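Long-range contact in mandelate racemase/muconate lactonizing enzyme family protein (Roseovarius nubinhibens ISM, PDB 3U4F), which binds magnesium in an enolase-superfamily TIM barrel and probably acts as a hydro-lyase or related enzyme of the mandelate racemase group: residues K142-K155 with W181-E195. Numbering follows the deposited sequence.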
ATOM      1  N   LYS A 142      -4.844 -14.045  20.987  1.00 13.65           N
ATOM      2  CA  LYS A 142      -5.432 -13.161  22.011  1.00 14.18           C
ATOM      3  C   LYS A 142      -4.433 -12.478  22.928  1.00 13.25           C
ATOM      4  O   LYS A 142      -3.461 -13.088  23.343  1.00 11.81           O
ATOM      5  CB  LYS A 142      -6.429 -13.959  22.866  1.00 14.94           C
ATOM      6  CG  LYS A 142      -7.723 -14.347  22.129  1.00 16.41           C
ATOM      7  CD  LYS A 142      -8.716 -14.987  23.095  1.00 18.59           C
ATOM      8  CE  LYS A 142     -10.107 -15.083  22.484  1.00 21.75           C
ATOM      9  NZ  LYS A 142     -11.163 -15.463  23.480  1.00 23.23           N
ATOM     10  N   ARG A 143      -4.698 -11.215  23.257  1.00 13.46           N
ATOM     11  CA  ARG A 143      -4.024 -10.551  24.381  1.00 15.28           C
ATOM     12  C   ARG A 143      -4.935 -10.327  25.583  1.00 17.43           C
ATOM     13  O   ARG A 143      -4.432 -10.042  26.688  1.00 17.94           O
ATOM     14  CB  ARG A 143      -3.426  -9.201  23.967  1.00 14.61           C
ATOM     15  CG  ARG A 143      -2.076  -9.328  23.314  1.00 12.91           C
ATOM     16  CD  ARG A 143      -1.677  -8.056  22.579  1.00 10.69           C
ATOM     17  NE  ARG A 143      -0.359  -8.240  22.010  1.00 10.43           N
ATOM     18  CZ  ARG A 143      -0.160  -8.645  20.767  1.00 10.71           C
ATOM     19  NH1 ARG A 143      -1.206  -8.864  19.959  1.00  6.83           N
ATOM     20  NH2 ARG A 143       1.071  -8.851  20.349  1.00  8.41           N
ATOM     21  N   ASP A 144      -6.250 -10.460  25.393  1.00 18.67           N
ATOM     22  CA  ASP A 144      -7.172 -10.277  26.521  1.00 21.08           C
ATOM     23  C   ASP A 144      -7.176 -11.438  27.531  1.00 21.56           C
ATOM     24  O   ASP A 144      -7.599 -11.290  28.702  1.00 24.04           O
ATOM     25  CB  ASP A 144      -8.585  -9.843  26.067  1.00 21.84           C
ATOM     26  CG  ASP A 144      -9.245 -10.822  25.109  1.00 25.18           C
ATOM     27  OD1 ASP A 144      -8.560 -11.435  24.263  1.00 26.66           O
ATOM     28  OD2 ASP A 144     -10.489 -10.942  25.182  1.00 29.96           O
ATOM     29  N   ILE A 145      -6.611 -12.561  27.126  1.00 21.07           N
ATOM     30  CA  ILE A 145      -6.549 -13.758  27.946  1.00 19.93           C
ATOM     31  C   ILE A 145      -5.443 -13.657  29.018  1.00 19.70           C
ATOM     32  O   ILE A 145      -4.360 -13.152  28.744  1.00 18.31           O
ATOM     33  CB  ILE A 145      -6.345 -15.004  27.005  1.00 20.59           C
ATOM     34  CG1 ILE A 145      -6.589 -16.320  27.745  1.00 21.02           C
ATOM     35  CG2 ILE A 145      -4.983 -14.949  26.254  1.00 18.91           C
ATOM     36  CD1 ILE A 145      -6.711 -17.549  26.809  1.00 22.09           C
ATOM     37  N   THR A 146      -5.707 -14.155  30.226  1.00 18.47           N
ATOM     38  CA  THR A 146      -4.695 -14.144  31.286  1.00 18.56           C
ATOM     39  C   THR A 146      -3.630 -15.175  30.956  1.00 18.06           C
ATOM     40  O   THR A 146      -3.933 -16.164  30.288  1.00 18.15           O
ATOM     41  CB  THR A 146      -5.296 -14.463  32.699  1.00 18.88           C
ATOM     42  OG1 THR A 146      -5.790 -15.816  32.734  1.00 19.40           O
ATOM     43  CG2 THR A 146      -6.435 -13.494  33.055  1.00 18.85           C
ATOM     44  N   PRO A 147      -2.376 -14.961  31.416  1.00 18.25           N
ATOM     45  CA  PRO A 147      -1.410 -16.028  31.227  1.00 18.66           C
ATOM     46  C   PRO A 147      -1.871 -17.377  31.785  1.00 19.86           C
ATOM     47  O   PRO A 147      -1.608 -18.406  31.145  1.00 19.89           O
ATOM     48  CB  PRO A 147      -0.166 -15.504  31.956  1.00 19.33           C
ATOM     49  CG  PRO A 147      -0.230 -14.016  31.704  1.00 17.30           C
ATOM     50  CD  PRO A 147      -1.726 -13.745  31.956  1.00 18.23           C
ATOM     51  N   HIS A 148      -2.567 -17.386  32.931  1.00 19.86           N
ATOM     52  CA  HIS A 148      -3.049 -18.658  33.505  1.00 20.82           C
ATOM     53  C   HIS A 148      -3.942 -19.397  32.528  1.00 19.69           C
ATOM     54  O   HIS A 148      -3.730 -20.574  32.277  1.00 19.67           O
ATOM     55  CB  HIS A 148      -3.803 -18.445  34.833  1.00 21.44           C
ATOM     56  CG  HIS A 148      -4.540 -19.663  35.313  1.00 24.30           C
ATOM     57  ND1 HIS A 148      -4.006 -20.545  36.234  1.00 27.52           N
ATOM     58  CD2 HIS A 148      -5.775 -20.138  35.012  1.00 25.64           C
ATOM     59  CE1 HIS A 148      -4.882 -21.502  36.482  1.00 26.43           C
ATOM     60  NE2 HIS A 148      -5.956 -21.290  35.743  1.00 27.98           N
ATOM     61  N   ASP A 149      -4.936 -18.685  31.998  1.00 19.53           N
ATOM     62  CA  ASP A 149      -5.939 -19.241  31.101  1.00 19.29           C
ATOM     63  C   ASP A 149      -5.336 -19.652  29.777  1.00 18.75           C
ATOM     64  O   ASP A 149      -5.791 -20.611  29.179  1.00 18.48           O
ATOM     65  CB  ASP A 149      -7.076 -18.248  30.864  1.00 19.06           C
ATOM     66  CG  ASP A 149      -8.035 -18.141  32.068  1.00 21.53           C
ATOM     67  OD1 ASP A 149      -7.928 -18.979  32.997  1.00 21.54           O
ATOM     68  OD2 ASP A 149      -8.880 -17.211  32.074  1.00 22.80           O
ATOM     69  N   GLU A 150      -4.330 -18.893  29.329  1.00 18.17           N
ATOM     70  CA  GLU A 150      -3.561 -19.225  28.128  1.00 18.00           C
ATOM     71  C   GLU A 150      -2.824 -20.561  28.295  1.00 18.09           C
ATOM     72  O   GLU A 150      -2.934 -21.447  27.441  1.00 17.37           O
ATOM     73  CB  GLU A 150      -2.588 -18.077  27.792  1.00 18.31           C
ATOM     74  CG  GLU A 150      -1.844 -18.255  26.491  1.00 17.34           C
ATOM     75  CD  GLU A 150      -2.702 -17.904  25.270  1.00 18.33           C
ATOM     76  OE1 GLU A 150      -2.439 -16.842  24.664  1.00 18.45           O
ATOM     77  OE2 GLU A 150      -3.626 -18.675  24.930  1.00 14.79           O
ATOM     78  N   ALA A 151      -2.091 -20.719  29.404  1.00 18.21           N
ATOM     79  CA  ALA A 151      -1.436 -21.997  29.699  1.00 19.14           C
ATOM     80  C   ALA A 151      -2.445 -23.144  29.731  1.00 19.57           C
ATOM     81  O   ALA A 151      -2.176 -24.220  29.206  1.00 19.33           O
ATOM     82  CB  ALA A 151      -0.668 -21.930  31.047  1.00 18.85           C
ATOM     83  N   GLU A 152      -3.589 -22.925  30.376  1.00 20.32           N
ATOM     84  CA  GLU A 152      -4.527 -24.032  30.596  1.00 21.56           C
ATOM     85  C   GLU A 152      -5.123 -24.541  29.286  1.00 20.92           C
ATOM     86  O   GLU A 152      -5.216 -25.750  29.084  1.00 20.54           O
ATOM     87  CB  GLU A 152      -5.624 -23.670  31.601  1.00 21.60           C
ATOM     88  CG  GLU A 152      -5.149 -23.608  33.077  1.00 26.48           C
ATOM     89  CD  GLU A 152      -4.336 -24.845  33.509  1.00 30.04           C
ATOM     90  OE1 GLU A 152      -4.847 -25.981  33.374  1.00 31.91           O
ATOM     91  OE2 GLU A 152      -3.178 -24.682  33.961  1.00 32.11           O
ATOM     92  N   ARG A 153      -5.522 -23.624  28.398  1.00 19.63           N
ATOM     93  CA  ARG A 153      -6.022 -24.050  27.085  1.00 18.60           C
ATOM     94  C   ARG A 153      -4.946 -24.690  26.197  1.00 18.29           C
ATOM     95  O   ARG A 153      -5.246 -25.642  25.459  1.00 17.24           O
ATOM     96  CB  ARG A 153      -6.775 -22.931  26.354  1.00 18.63           C
ATOM     97  CG  ARG A 153      -5.919 -21.767  25.813  1.00 18.66           C
ATOM     98  CD  ARG A 153      -6.691 -21.094  24.650  1.00 19.25           C
ATOM     99  NE  ARG A 153      -6.057 -19.868  24.164  1.00 19.98           N
ATOM    100  CZ  ARG A 153      -6.584 -19.060  23.242  1.00 18.32           C
ATOM    101  NH1 ARG A 153      -7.755 -19.339  22.662  1.00 16.60           N
ATOM    102  NH2 ARG A 153      -5.929 -17.967  22.893  1.00 16.02           N
HETATM  103  N   MSE A 154      -3.702 -24.207  26.265  1.00 17.64           N
HETATM  104  CA  MSE A 154      -2.627 -24.860  25.500  1.00 18.00           C
HETATM  105  C   MSE A 154      -2.413 -26.301  25.973  1.00 17.98           C
HETATM  106  O   MSE A 154      -2.206 -27.186  25.147  1.00 16.52           O
HETATM  107  CB  MSE A 154      -1.308 -24.091  25.541  1.00 18.24           C
HETATM  108  CG  MSE A 154      -1.327 -22.740  24.846  1.00 20.32           C
HETATM  109 SE   MSE A 154      -2.063 -22.773  23.009  1.00 29.69          SE
HETATM  110  CE  MSE A 154      -1.449 -20.997  22.471  1.00 21.45           C
ATOM    111  N   LYS A 155      -2.471 -26.538  27.287  1.00 18.90           N
ATOM    112  CA  LYS A 155      -2.422 -27.925  27.792  1.00 20.39           C
ATOM    113  C   LYS A 155      -3.579 -28.773  27.248  1.00 20.42           C
ATOM    114  O   LYS A 155      -3.359 -29.906  26.821  1.00 20.57           O
ATOM    115  CB  LYS A 155      -2.370 -27.986  29.328  1.00 20.87           C
ATOM    116  CG  LYS A 155      -1.071 -27.448  29.889  1.00 22.10           C
ATOM    117  CD  LYS A 155      -0.916 -27.703  31.375  1.00 25.51           C
ATOM    118  CE  LYS A 155      -1.592 -26.622  32.161  1.00 27.97           C
ATOM    119  NZ  LYS A 155      -1.149 -26.561  33.587  1.00 29.34           N
ATOM    120  N   TRP A 181      -1.670  -4.903  29.747  1.00 17.00           N
ATOM    121  CA  TRP A 181      -1.873  -4.362  31.090  1.00 17.68           C
ATOM    122  C   TRP A 181      -0.538  -4.521  31.844  1.00 18.02           C
ATOM    123  O   TRP A 181       0.284  -5.380  31.490  1.00 17.65           O
ATOM    124  CB  TRP A 181      -3.052  -5.067  31.807  1.00 17.06           C
ATOM    125  CG  TRP A 181      -2.882  -6.556  32.116  1.00 17.29           C
ATOM    126  CD1 TRP A 181      -2.095  -7.118  33.093  1.00 17.12           C
ATOM    127  CD2 TRP A 181      -3.544  -7.652  31.464  1.00 15.57           C
ATOM    128  NE1 TRP A 181      -2.211  -8.488  33.079  1.00 17.11           N
ATOM    129  CE2 TRP A 181      -3.098  -8.848  32.093  1.00 17.74           C
ATOM    130  CE3 TRP A 181      -4.466  -7.743  30.404  1.00 16.55           C
ATOM    131  CZ2 TRP A 181      -3.545 -10.131  31.692  1.00 17.06           C
ATOM    132  CZ3 TRP A 181      -4.920  -9.012  30.008  1.00 14.98           C
ATOM    133  CH2 TRP A 181      -4.461 -10.189  30.654  1.00 16.36           C
ATOM    134  N   PRO A 182      -0.291  -3.686  32.876  1.00 18.70           N
ATOM    135  CA  PRO A 182       1.030  -3.755  33.524  1.00 18.47           C
ATOM    136  C   PRO A 182       1.378  -5.148  34.007  1.00 18.05           C
ATOM    137  O   PRO A 182       0.548  -5.808  34.643  1.00 17.45           O
ATOM    138  CB  PRO A 182       0.892  -2.790  34.714  1.00 19.00           C
ATOM    139  CG  PRO A 182      -0.152  -1.803  34.243  1.00 19.00           C
ATOM    140  CD  PRO A 182      -1.149  -2.650  33.477  1.00 19.12           C
ATOM    141  N   GLY A 183       2.572  -5.617  33.642  1.00 17.71           N
ATOM    142  CA  GLY A 183       3.056  -6.927  34.085  1.00 17.46           C
ATOM    143  C   GLY A 183       2.641  -8.176  33.319  1.00 16.92           C
ATOM    144  O   GLY A 183       3.146  -9.269  33.599  1.00 17.22           O
ATOM    145  N   ARG A 184       1.711  -8.053  32.376  1.00 16.47           N
ATOM    146  CA  ARG A 184       1.240  -9.250  31.635  1.00 14.84           C
ATOM    147  C   ARG A 184       2.385  -9.995  30.947  1.00 14.57           C
ATOM    148  O   ARG A 184       2.503 -11.214  31.093  1.00 14.00           O
ATOM    149  CB  ARG A 184       0.153  -8.918  30.611  1.00 14.62           C
ATOM    150  CG  ARG A 184      -0.494 -10.177  29.994  1.00 13.24           C
ATOM    151  CD  ARG A 184      -1.485  -9.881  28.855  1.00 13.49           C
ATOM    152  NE  ARG A 184      -2.044 -11.138  28.314  1.00 12.97           N
ATOM    153  CZ  ARG A 184      -1.485 -11.847  27.342  1.00 13.25           C
ATOM    154  NH1 ARG A 184      -0.349 -11.426  26.782  1.00 10.20           N
ATOM    155  NH2 ARG A 184      -2.070 -12.974  26.911  1.00 11.88           N
ATOM    156  N   THR A 185       3.235  -9.267  30.223  1.00 14.01           N
ATOM    157  CA  THR A 185       4.321  -9.911  29.460  1.00 14.93           C
ATOM    158  C   THR A 185       5.357 -10.570  30.367  1.00 15.41           C
ATOM    159  O   THR A 185       5.821 -11.686  30.088  1.00 15.84           O
ATOM    160  CB  THR A 185       4.971  -8.924  28.482  1.00 14.66           C
ATOM    161  OG1 THR A 185       3.961  -8.463  27.592  1.00 13.86           O
ATOM    162  CG2 THR A 185       6.107  -9.568  27.677  1.00 15.06           C
ATOM    163  N   GLU A 186       5.696  -9.906  31.475  1.00 15.74           N
ATOM    164  CA  GLU A 186       6.653 -10.481  32.423  1.00 16.31           C
ATOM    165  C   GLU A 186       6.113 -11.755  33.075  1.00 16.57           C
ATOM    166  O   GLU A 186       6.878 -12.624  33.462  1.00 16.84           O
ATOM    167  CB  GLU A 186       7.069  -9.454  33.493  1.00 16.60           C
ATOM    168  CG  GLU A 186       7.887  -8.325  32.916  1.00 19.01           C
ATOM    169  CD  GLU A 186       7.051  -7.131  32.447  1.00 22.00           C
ATOM    170  OE1 GLU A 186       5.790  -7.193  32.403  1.00 18.51           O
ATOM    171  OE2 GLU A 186       7.685  -6.102  32.127  1.00 25.24           O
ATOM    172  N   GLU A 187       4.796 -11.852  33.184  1.00 16.96           N
ATOM    173  CA  GLU A 187       4.167 -13.020  33.770  1.00 17.44           C
ATOM    174  C   GLU A 187       4.057 -14.162  32.765  1.00 17.00           C
ATOM    175  O   GLU A 187       4.281 -15.315  33.112  1.00 16.22           O
ATOM    176  CB  GLU A 187       2.781 -12.682  34.318  1.00 18.11           C
ATOM    177  CG  GLU A 187       2.099 -13.883  35.015  1.00 21.91           C
ATOM    178  CD  GLU A 187       0.660 -13.604  35.421  1.00 30.35           C
ATOM    179  OE1 GLU A 187       0.215 -12.438  35.298  1.00 34.04           O
ATOM    180  OE2 GLU A 187      -0.036 -14.556  35.868  1.00 31.92           O
ATOM    181  N   ILE A 188       3.706 -13.844  31.516  1.00 16.32           N
ATOM    182  CA  ILE A 188       3.373 -14.907  30.555  1.00 14.88           C
ATOM    183  C   ILE A 188       4.595 -15.737  30.157  1.00 15.04           C
ATOM    184  O   ILE A 188       4.484 -16.934  29.964  1.00 15.46           O
ATOM    185  CB  ILE A 188       2.625 -14.350  29.301  1.00 14.34           C
ATOM    186  CG1 ILE A 188       1.872 -15.476  28.566  1.00 14.40           C
ATOM    187  CG2 ILE A 188       3.577 -13.649  28.381  1.00 13.94           C
ATOM    188  CD1 ILE A 188       0.820 -14.990  27.554  1.00 12.37           C
ATOM    189  N   VAL A 189       5.750 -15.101  30.054  1.00 14.95           N
ATOM    190  CA  VAL A 189       6.972 -15.781  29.634  1.00 15.46           C
ATOM    191  C   VAL A 189       7.334 -16.911  30.620  1.00 15.89           C
ATOM    192  O   VAL A 189       7.347 -18.064  30.204  1.00 14.61           O
ATOM    193  CB  VAL A 189       8.134 -14.776  29.371  1.00 15.87           C
ATOM    194  CG1 VAL A 189       9.448 -15.505  29.053  1.00 14.31           C
ATOM    195  CG2 VAL A 189       7.742 -13.846  28.223  1.00 16.49           C
ATOM    196  N   PRO A 190       7.582 -16.592  31.919  1.00 16.51           N
ATOM    197  CA  PRO A 190       7.893 -17.676  32.859  1.00 17.36           C
ATOM    198  C   PRO A 190       6.731 -18.660  33.040  1.00 17.83           C
ATOM    199  O   PRO A 190       6.972 -19.856  33.253  1.00 18.39           O
ATOM    200  CB  PRO A 190       8.188 -16.923  34.180  1.00 17.53           C
ATOM    201  CG  PRO A 190       7.389 -15.653  34.068  1.00 17.66           C
ATOM    202  CD  PRO A 190       7.645 -15.280  32.601  1.00 16.95           C
ATOM    203  N   THR A 191       5.496 -18.173  32.929  1.00 17.57           N
ATOM    204  CA  THR A 191       4.304 -19.023  33.099  1.00 18.46           C
ATOM    205  C   THR A 191       4.178 -20.119  32.039  1.00 17.75           C
ATOM    206  O   THR A 191       3.859 -21.280  32.358  1.00 16.67           O
ATOM    207  CB  THR A 191       3.022 -18.200  33.105  1.00 18.69           C
ATOM    208  OG1 THR A 191       2.982 -17.402  34.283  1.00 20.09           O
ATOM    209  CG2 THR A 191       1.795 -19.099  33.084  1.00 20.52           C
HETATM  210  N   MSE A 192       4.422 -19.760  30.782  1.00 17.22           N
HETATM  211  CA  MSE A 192       4.400 -20.762  29.718  1.00 17.48           C
HETATM  212  C   MSE A 192       5.480 -21.823  29.894  1.00 16.54           C
HETATM  213  O   MSE A 192       5.218 -22.994  29.711  1.00 15.67           O
HETATM  214  CB  MSE A 192       4.519 -20.118  28.335  1.00 17.41           C
HETATM  215  CG  MSE A 192       3.318 -19.229  27.963  1.00 20.40           C
HETATM  216 SE   MSE A 192       1.580 -20.161  28.009  1.00 36.08          SE
HETATM  217  CE  MSE A 192       1.916 -21.523  26.677  1.00 28.69           C
ATOM    218  N   ARG A 193       6.694 -21.424  30.224  1.00 16.94           N
ATOM    219  CA  ARG A 193       7.747 -22.405  30.375  1.00 17.03           C
ATOM    220  C   ARG A 193       7.492 -23.322  31.579  1.00 18.51           C
ATOM    221  O   ARG A 193       7.725 -24.534  31.501  1.00 17.07           O
ATOM    222  CB  ARG A 193       9.119 -21.753  30.482  1.00 17.02           C
ATOM    223  CG  ARG A 193      10.301 -22.744  30.682  1.00 17.92           C
ATOM    224  CD  ARG A 193      10.367 -23.877  29.606  1.00 18.38           C
ATOM    225  NE  ARG A 193      10.598 -23.382  28.240  1.00 17.11           N
ATOM    226  CZ  ARG A 193      10.297 -24.042  27.112  1.00 18.46           C
ATOM    227  NH1 ARG A 193       9.711 -25.240  27.151  1.00 15.36           N
ATOM    228  NH2 ARG A 193      10.576 -23.494  25.933  1.00 17.17           N
ATOM    229  N   ARG A 194       7.021 -22.733  32.676  1.00 19.92           N
ATOM    230  CA  ARG A 194       6.736 -23.510  33.878  1.00 21.33           C
ATOM    231  C   ARG A 194       5.648 -24.530  33.556  1.00 21.49           C
ATOM    232  O   ARG A 194       5.855 -25.743  33.705  1.00 21.42           O
ATOM    233  CB  ARG A 194       6.318 -22.608  35.045  1.00 21.92           C
ATOM    234  CG  ARG A 194       5.833 -23.395  36.285  1.00 22.83           C
ATOM    235  CD  ARG A 194       5.384 -22.482  37.413  1.00 27.19           C
ATOM    236  NE  ARG A 194       4.059 -21.894  37.158  1.00 31.31           N
ATOM    237  CZ  ARG A 194       3.842 -20.597  36.935  1.00 31.60           C
ATOM    238  NH1 ARG A 194       4.860 -19.735  36.951  1.00 30.22           N
ATOM    239  NH2 ARG A 194       2.606 -20.152  36.717  1.00 30.63           N
ATOM    240  N   GLU A 195       4.514 -24.035  33.072  1.00 21.50           N
ATOM    241  CA  GLU A 195       3.328 -24.860  32.870  1.00 22.14           C
ATOM    242  C   GLU A 195       3.418 -25.864  31.719  1.00 22.20           C
ATOM    243  O   GLU A 195       2.836 -26.950  31.795  1.00 21.45           O
ATOM    244  CB  GLU A 195       2.070 -23.981  32.751  1.00 22.30           C
ATOM    245  CG  GLU A 195       1.752 -23.123  33.996  1.00 23.36           C
ATOM    246  CD  GLU A 195       1.363 -23.953  35.234  1.00 27.30           C
ATOM    247  OE1 GLU A 195       0.631 -24.956  35.079  1.00 26.42           O
ATOM    248  OE2 GLU A 195       1.774 -23.588  36.366  1.00 29.09           O
TER
HETATM  249  O   HOH W   1      -1.318 -14.511  24.657  1.00 14.92           O
HETATM  250  O   HOH W   2      -2.644 -15.044  34.983  1.00 24.36           O
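Pro147, in the first turn of its helix, is a knob set among Arg184, Glu187, Ile188 and Thr191; its CG lies 3.7 Å from CB of Ile188. One turn on, the selenium of Met192 (selenomethionine) is 3.9 Å from Ala151 CA, and the Met192 chain, bent at chi2 and chi3, brings CE to CG of Met154.

The loop before the helix is held by Arg184. With CG anti to the backbone N (chi1 -171°) and the chain extended as far as NE, the guanidinium grips Ile145 O side-on, through NE at 3.1 Å and NH2 at 2.9 Å, the oxygen lying 3° out of its plane. NH2 also donates to a water that bridges Lys142 O and Glu150 OE1, an oxygen bound by Ser140 as well. Trp181 lays one ring face over Arg184 CD; its CZ3 meets Arg143 O, and CH2 is 3.5 Å from Ile145 O.

Whereas Pro147, Ala151, Ile188 and Met192 are buried, His148 and Glu187 are exposed, and a water spans His148 N and Glu187 OE2. Lys155 NZ forms salt bridges to Glu195 OE1 (2.8 Å) and Glu152 OE2; with Arg156 on Glu152 OE1 and Arg194 NE on Glu195 OE2, this probably offsets the carboxylates' proximity.

The pinned loop carries Arg143, hydrogen-bonded to Ala170 O, its side chain about 5 Å from that of magnesium ligand Asp205. The helices run in the same general direction, crossing at -29° with a closest axis approach of 9.5 Å. Both pack on parallel strand 165-169 of the beta/alpha barrel, between them in sequence: Glu150 and Ile188 touch Val168, Met154 Phe166. Met192 touches strand 201-205, and Val189 helix 212-224.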